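PDB 5NRM: DocCel5: Type I dockerin repeat domain from A. cellulolyticus family 5 endoglucanase WP_010249057 S51I, L52N mutant from Acetivibrio cellulolyticus, which probably docks a family 5 endoglucanase onto a type I cohesin of a scaffoldin, helping to assemble the cellulosome. Local coordinates for residues Met19-Leu23 / Leu24-Lys28. Sequence-based numbering, arbitrary orientation.
Sequences MRNYL and LGNLK
Asn21 O takes two backbone donors where helix 13-23 ends: Asn26 N at 2.8 Å, nearly in line with the carbonyl, and Leu27 N from well above the carbonyl plane. One residue earlier, Arg20 O still receives the ordinary i to i+4 helical bond from Leu24 N (2.9 Å). Gly25 N then reaches back to Tyr22 O, and with the bond from Asn26 N this completes a Schellman motif. Its left-handed residue is Gly25, whose positive phi of 83° is easily adopted without a side chain. Lys28, long enough to fold back over the turn, gives NZ to Gly25 O at 3.0 Å. A water donates to Tyr22 O at 2.7 Å. The CA–H of Tyr22 points almost straight at Leu27 O, with 3.4 Å from Tyr22 CA to Leu27 O.

Nonpolar packing follows the same path. With chi1 at -175°, Arg20 CG meets Leu24 CD1, and the bend at chi2 carries the guanidinium on to Leu24 CD2, which lies off centre over one face, 3.8 Å from Arg20 NE. Branched Leu24 thus suits both parts of the arginine. Leu27 CB rests against Asn21 CB at 3.9 Å.

The Asn21 and Asn26 amide side chains cross at about a right angle, their planes 56° apart.

This is the end of the first helix of a type I dockerin, of the EF-hand clan; the loop runs on to calcium-site residues Asp29 and Phe30, whose ring stacks on that of Tyr22. Arg20 NE hydrogen-bonds to Tyr81 O of the neighbouring chain, and Leu23 packs on Phe52 of helix 49-59.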
loop_
_atom_site.group_PDB
_atom_site.type_symbol
_atom_site.label_atom_id
_atom_site.label_comp_id
_atom_site.label_asym_id
_atom_site.label_seq_id
_atom_site.Cartn_x
_atom_site.Cartn_y
_atom_site.Cartn_z
ATOM N N MET B 19 -1.934 -12.789 -9.269
ATOM C CA MET B 19 -2.088 -14.017 -8.493
ATOM C C MET B 19 -3.570 -14.220 -8.064
ATOM O O MET B 19 -4.089 -15.322 -8.048
ATOM C CB MET B 19 -1.248 -13.958 -7.280
ATOM C CG MET B 19 0.208 -13.996 -7.595
ATOM S SD MET B 19 1.172 -14.052 -6.078
ATOM C CE MET B 19 0.714 -15.740 -5.550
ATOM N N ARG B 20 -4.251 -13.103 -7.710
ATOM C CA ARG B 20 -5.682 -13.217 -7.314
ATOM C C ARG B 20 -6.502 -13.673 -8.505
ATOM O O ARG B 20 -7.320 -14.599 -8.390
ATOM C CB ARG B 20 -6.212 -11.860 -6.810
ATOM C CG ARG B 20 -7.628 -11.901 -6.259
ATOM C CD ARG B 20 -7.720 -12.665 -4.931
ATOM N NE ARG B 20 -9.100 -12.674 -4.444
ATOM C CZ ARG B 20 -9.561 -13.476 -3.493
ATOM N NH1 ARG B 20 -8.724 -14.228 -2.809
ATOM N NH2 ARG B 20 -10.845 -13.459 -3.170
ATOM N N ASN B 21 -6.237 -13.098 -9.673
ATOM C CA ASN B 21 -6.976 -13.531 -10.843
ATOM C C ASN B 21 -6.725 -14.969 -11.181
ATOM O O ASN B 21 -7.655 -15.657 -11.631
ATOM C CB ASN B 21 -6.671 -12.693 -12.046
ATOM C CG ASN B 21 -7.517 -11.474 -12.119
ATOM O OD1 ASN B 21 -7.122 -10.471 -12.734
ATOM N ND2 ASN B 21 -8.687 -11.534 -11.527
ATOM N N TYR B 22 -5.496 -15.453 -10.948
ATOM C CA TYR B 22 -5.164 -16.864 -11.209
ATOM C C TYR B 22 -5.976 -17.765 -10.261
ATOM O O TYR B 22 -6.632 -18.758 -10.682
ATOM C CB TYR B 22 -3.664 -17.088 -11.007
ATOM C CG TYR B 22 -3.158 -18.484 -11.337
ATOM C CD1 TYR B 22 -3.264 -19.513 -10.411
ATOM C CD2 TYR B 22 -2.485 -18.733 -12.541
ATOM C CE1 TYR B 22 -2.780 -20.785 -10.695
ATOM C CE2 TYR B 22 -1.990 -20.000 -12.831
ATOM C CZ TYR B 22 -2.149 -21.001 -11.897
ATOM O OH TYR B 22 -1.660 -22.259 -12.124
ATOM N N LEU B 23 -5.944 -17.441 -8.966
ATOM C CA LEU B 23 -6.765 -18.174 -7.958
ATOM C C LEU B 23 -8.220 -18.197 -8.188
ATOM O O LEU B 23 -8.906 -19.175 -7.766
ATOM C CB LEU B 23 -6.632 -17.580 -6.559
ATOM C CG LEU B 23 -5.234 -17.780 -6.116
ATOM C CD1 LEU B 23 -5.163 -17.182 -4.718
ATOM C CD2 LEU B 23 -4.885 -19.255 -6.225
ATOM N N LEU B 24 -8.725 -17.086 -8.705
ATOM C CA LEU B 24 -10.117 -16.950 -8.974
ATOM C C LEU B 24 -10.512 -17.724 -10.232
ATOM O O LEU B 24 -11.683 -17.809 -10.568
ATOM C CB LEU B 24 -10.528 -15.489 -9.084
ATOM C CG LEU B 24 -10.416 -14.598 -7.826
ATOM C CD1 LEU B 24 -10.879 -13.210 -8.261
ATOM C CD2 LEU B 24 -11.142 -15.092 -6.607
ATOM N N GLY B 25 -9.502 -18.200 -10.959
ATOM C CA GLY B 25 -9.727 -18.971 -12.151
ATOM C C GLY B 25 -9.973 -18.080 -13.331
ATOM O O GLY B 25 -10.401 -18.612 -14.348
ATOM N N ASN B 26 -9.654 -16.784 -13.238
ATOM C CA ASN B 26 -9.841 -15.790 -14.318
ATOM C C ASN B 26 -8.618 -15.631 -15.251
ATOM O O ASN B 26 -8.724 -15.089 -16.363
ATOM C CB ASN B 26 -10.066 -14.394 -13.747
ATOM C CG ASN B 26 -11.236 -14.317 -12.825
ATOM O OD1 ASN B 26 -12.134 -15.152 -12.874
ATOM N ND2 ASN B 26 -11.221 -13.296 -11.930
ATOM N N LEU B 27 -7.464 -16.045 -14.768
ATOM C CA LEU B 27 -6.214 -15.986 -15.533
ATOM C C LEU B 27 -5.615 -17.362 -15.486
ATOM O O LEU B 27 -5.495 -17.934 -14.428
ATOM C CB LEU B 27 -5.261 -14.966 -14.886
ATOM C CG LEU B 27 -3.837 -14.825 -15.438
ATOM C CD1 LEU B 27 -3.868 -14.433 -16.910
ATOM C CD2 LEU B 27 -3.090 -13.768 -14.632
ATOM N N LYS B 28 -5.262 -17.917 -16.665
ATOM C CA LYS B 28 -4.624 -19.243 -16.769
ATOM C C LYS B 28 -3.094 -19.280 -16.786
ATOM O O LYS B 28 -2.477 -20.290 -16.400
ATOM C CB LYS B 28 -5.147 -20.002 -18.021
ATOM C CG LYS B 28 -6.436 -20.760 -17.757
ATOM C CD LYS B 28 -7.528 -19.789 -17.339
ATOM C CE LYS B 28 -8.914 -20.416 -17.323
ATOM N NZ LYS B 28 -9.872 -19.279 -17.243
HETATM O O HOH W 1 -6.604 -19.686 -13.201
#